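Local structure of sugar ABC transporter, periplasmic sugar-binding protein (Caulobacter crescentus, 4IRX) at residues 95-100 with 142-147. The protein binds myo-inositol in the periplasm, probably to deliver it to an ABC transporter for uptake into the cell. Numbering follows the deposited sequence.
Sequences VDRNIA and GSSSSI. With INS (1,2,3,4,5,6-hexahydroxy-cyclohexane), chain C.
Bends at chi2 (-74°) and chi3 (-66°) fold the Arg-97 chain back so that its guanidinium lies beneath Ser-143, whose OG, in one of two modelled conformers, is anti to its backbone N and 3.2 Å above the centre of that plane. At the edge, NE makes a nearly straight salt-bridge bond (2.9 Å, 177°) to the anti lone pair of Asp-96 OD2, and NH2 reaches O6 of myo-inositol at 2.9 Å; NH2 also forms a salt bridge with Asp-140, and the Pro-72 carbonyl holds NH1. Arginine suits the place because one flat cation serves all these acceptors, while Asp-96 takes two ligand hydroxyls, O1 on OD1 and O6 on OD2. Losing this cation to an alanine is likely to leave Asp-96 and Asp-140 without their charge partner and to take from O6 the N-H of NH2. Small serines let the helix start come close: Ser-144 OG accepts the backbone N-H of Asn-98 (N to OG 2.8 Å), and Ser-145 OG, 2.6 Å from O6, hydrogen-bonds Ser-143 OG, either hydroxyl possibly donating. With Ser-143 as N-cap, helix 144-160 of one lobe meets the loop after strand 91-95 of the other over bound ligand, the closed cleft of a periplasmic binding protein.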
ATOM      1  N   VAL A  95      -5.717   1.761  -8.641  1.00  8.44           N
ATOM      2  CA  VAL A  95      -4.711   2.560  -7.957  1.00  7.57           C
ATOM      3  C   VAL A  95      -4.215   1.796  -6.726  1.00  9.46           C
ATOM      4  O   VAL A  95      -4.984   1.099  -6.054  1.00  9.19           O
ATOM      5  CB  VAL A  95      -5.227   3.972  -7.586  1.00  9.03           C
ATOM      6  CG1 VAL A  95      -6.261   3.912  -6.472  1.00 11.78           C
ATOM      7  CG2 VAL A  95      -4.044   4.890  -7.154  1.00 11.31           C
ATOM      8  N   ASP A  96      -2.905   1.911  -6.483  1.00  7.27           N
ATOM      9  CA  ASP A  96      -2.190   1.314  -5.350  1.00  9.34           C
ATOM     10  C   ASP A  96      -1.954  -0.180  -5.464  1.00 10.30           C
ATOM     11  O   ASP A  96      -0.829  -0.668  -5.282  1.00 10.46           O
ATOM     12  CB  ASP A  96      -2.828   1.634  -4.003  1.00 10.11           C
ATOM     13  CG  ASP A  96      -2.043   1.016  -2.869  1.00  9.92           C
ATOM     14  OD1 ASP A  96      -0.933   1.528  -2.579  1.00 10.87           O
ATOM     15  OD2 ASP A  96      -2.503   0.009  -2.314  1.00 11.48           O
ATOM     16  N   ARG A  97      -3.027  -0.915  -5.726  1.00  8.07           N
ATOM     17  CA  ARG A  97      -2.929  -2.352  -6.029  1.00  8.56           C
ATOM     18  C   ARG A  97      -3.765  -2.646  -7.274  1.00  8.18           C
ATOM     19  O   ARG A  97      -4.705  -1.900  -7.610  1.00 10.05           O
ATOM     20  CB  ARG A  97      -3.337  -3.261  -4.851  1.00 11.41           C
ATOM     21  CG  ARG A  97      -4.834  -3.294  -4.501  1.00  9.58           C
ATOM     22  CD  ARG A  97      -5.303  -2.038  -3.805  1.00  8.79           C
ATOM     23  NE  ARG A  97      -4.669  -1.905  -2.492  1.00  9.60           N
ATOM     24  CZ  ARG A  97      -5.025  -2.567  -1.386  1.00  9.63           C
ATOM     25  NH1 ARG A  97      -6.061  -3.393  -1.371  1.00 11.63           N
ATOM     26  NH2 ARG A  97      -4.327  -2.401  -0.269  1.00 10.71           N
ATOM     27  N   ASN A  98      -3.391  -3.704  -7.976  1.00  9.77           N
ATOM     28  CA  ASN A  98      -3.979  -3.952  -9.284  1.00 13.03           C
ATOM     29  C   ASN A  98      -5.215  -4.845  -9.256  1.00 13.71           C
ATOM     30  O   ASN A  98      -5.631  -5.326  -8.215  1.00 12.60           O
ATOM     31  CB  ASN A  98      -2.916  -4.444 -10.282  1.00 12.63           C
ATOM     32  CG  ASN A  98      -2.378  -5.830  -9.959  1.00 12.12           C
ATOM     33  OD1 ASN A  98      -3.119  -6.719  -9.525  1.00 15.84           O
ATOM     34  ND2 ASN A  98      -1.073  -6.024 -10.197  1.00 18.73           N
ATOM     35  N   ILE A  99      -5.848  -4.983 -10.413  1.00 10.45           N
ATOM     36  CA  ILE A  99      -6.882  -5.984 -10.617  1.00 13.48           C
ATOM     37  C   ILE A  99      -6.330  -6.941 -11.649  1.00 15.94           C
ATOM     38  O   ILE A  99      -5.823  -6.508 -12.692  1.00 18.92           O
ATOM     39  CB  ILE A  99      -8.174  -5.343 -11.126  1.00 17.56           C
ATOM     40  CG1 ILE A  99      -8.818  -4.506 -10.013  1.00 13.90           C
ATOM     41  CG2 ILE A  99      -9.131  -6.422 -11.638  1.00 16.72           C
ATOM     42  CD1 ILE A  99     -10.028  -3.743 -10.437  1.00 20.63           C
ATOM     43  N   ALA A 100      -6.423  -8.242 -11.380  1.00 17.31           N
ATOM     44  CA  ALA A 100      -5.764  -9.232 -12.231  1.00 19.22           C
ATOM     45  C   ALA A 100      -6.576 -10.509 -12.401  1.00 17.37           C
ATOM     46  O   ALA A 100      -7.403 -10.859 -11.552  1.00 18.89           O
ATOM     47  CB  ALA A 100      -4.365  -9.557 -11.685  1.00 25.12           C
ATOM     48  N   GLY A 142      -4.777 -10.157   0.302  1.00 19.02           N
ATOM     49  CA  GLY A 142      -5.338 -10.323  -1.034  1.00 20.62           C
ATOM     50  C   GLY A 142      -4.911  -9.266  -2.040  1.00 17.70           C
ATOM     51  O   GLY A 142      -5.228  -9.349  -3.224  1.00 16.57           O
ATOM     52  N   SER A 143      -4.192  -8.255  -1.581  1.00 14.59           N
ATOM     53  CA  SER A 143      -3.775  -7.156  -2.440  0.68 12.62           C
ATOM     54  C   SER A 143      -2.518  -7.504  -3.254  1.00 12.96           C
ATOM     55  O   SER A 143      -1.579  -8.076  -2.723  1.00 12.43           O
ATOM     56  CB  SER A 143      -3.492  -5.942  -1.556  0.68 13.84           C
ATOM     57  OG  SER A 143      -2.921  -4.877  -2.291  0.68 11.56           O
ATOM     58  N   SER A 144      -2.481  -7.128  -4.535  1.00 11.41           N
ATOM     59  CA  SER A 144      -1.248  -7.264  -5.324  1.00 11.44           C
ATOM     60  C   SER A 144      -0.049  -6.607  -4.637  1.00 13.87           C
ATOM     61  O   SER A 144       1.086  -7.055  -4.780  1.00 11.40           O
ATOM     62  CB  SER A 144      -1.406  -6.678  -6.730  1.00 12.31           C
ATOM     63  OG  SER A 144      -1.435  -5.257  -6.675  1.00 12.39           O
ATOM     64  N   SER A 145      -0.297  -5.554  -3.863  1.00  9.10           N
ATOM     65  CA  SER A 145       0.810  -4.862  -3.222  1.00 10.44           C
ATOM     66  C   SER A 145       1.487  -5.750  -2.182  1.00 13.56           C
ATOM     67  O   SER A 145       2.716  -5.730  -2.051  1.00 11.73           O
ATOM     68  CB  SER A 145       0.360  -3.540  -2.623  1.00 13.48           C
ATOM     69  OG  SER A 145      -0.633  -3.771  -1.643  1.00 13.66           O
ATOM     70  N   SER A 146       0.699  -6.529  -1.448  1.00 11.60           N
ATOM     71  CA  SER A 146       1.255  -7.476  -0.486  0.74 11.11           C
ATOM     72  C   SER A 146       1.999  -8.586  -1.212  1.00 12.80           C
ATOM     73  O   SER A 146       3.147  -8.896  -0.898  1.00 11.22           O
ATOM     74  CB  SER A 146       0.145  -8.057   0.367  0.74 12.10           C
ATOM     75  OG  SER A 146       0.689  -8.922   1.347  0.74 10.17           O
ATOM     76  N   ILE A 147       1.341  -9.198  -2.180  1.00 11.68           N
ATOM     77  CA  ILE A 147       1.952 -10.279  -2.939  1.00 13.18           C
ATOM     78  C   ILE A 147       3.279  -9.863  -3.563  1.00 10.48           C
ATOM     79  O   ILE A 147       4.277 -10.585  -3.457  1.00 11.29           O
ATOM     80  CB  ILE A 147       0.965 -10.783  -4.012  1.00 13.41           C
ATOM     81  CG1 ILE A 147      -0.279 -11.354  -3.324  1.00 18.67           C
ATOM     82  CG2 ILE A 147       1.638 -11.785  -4.924  1.00 15.27           C
ATOM     83  CD1 ILE A 147      -1.455 -11.576  -4.252  1.00 23.78           C
TER
HETATM   84  C1  INS C 401      -0.598   0.383   0.520  1.00  8.24           C
HETATM   85  C2  INS C 401      -0.037   0.884   1.809  1.00  8.99           C
HETATM   86  C3  INS C 401      -1.032   0.608   2.907  1.00  8.66           C
HETATM   87  C4  INS C 401      -1.277  -0.862   3.026  1.00 10.19           C
HETATM   88  C5  INS C 401      -1.878  -1.382   1.775  1.00  8.58           C
HETATM   89  C6  INS C 401      -0.993  -1.079   0.588  1.00 10.68           C
HETATM   90  O1  INS C 401       0.320   0.595  -0.524  1.00  8.29           O
HETATM   91  O2  INS C 401       1.188   0.264   2.061  1.00 10.06           O
HETATM   92  O3  INS C 401      -0.586   1.144   4.129  1.00  9.33           O
HETATM   93  O4  INS C 401      -2.091  -1.141   4.120  1.00 11.40           O
HETATM   94  O5  INS C 401      -2.101  -2.750   1.907  1.00 10.97           O
HETATM   95  O6  INS C 401      -1.529  -1.590  -0.604  1.00  8.84           O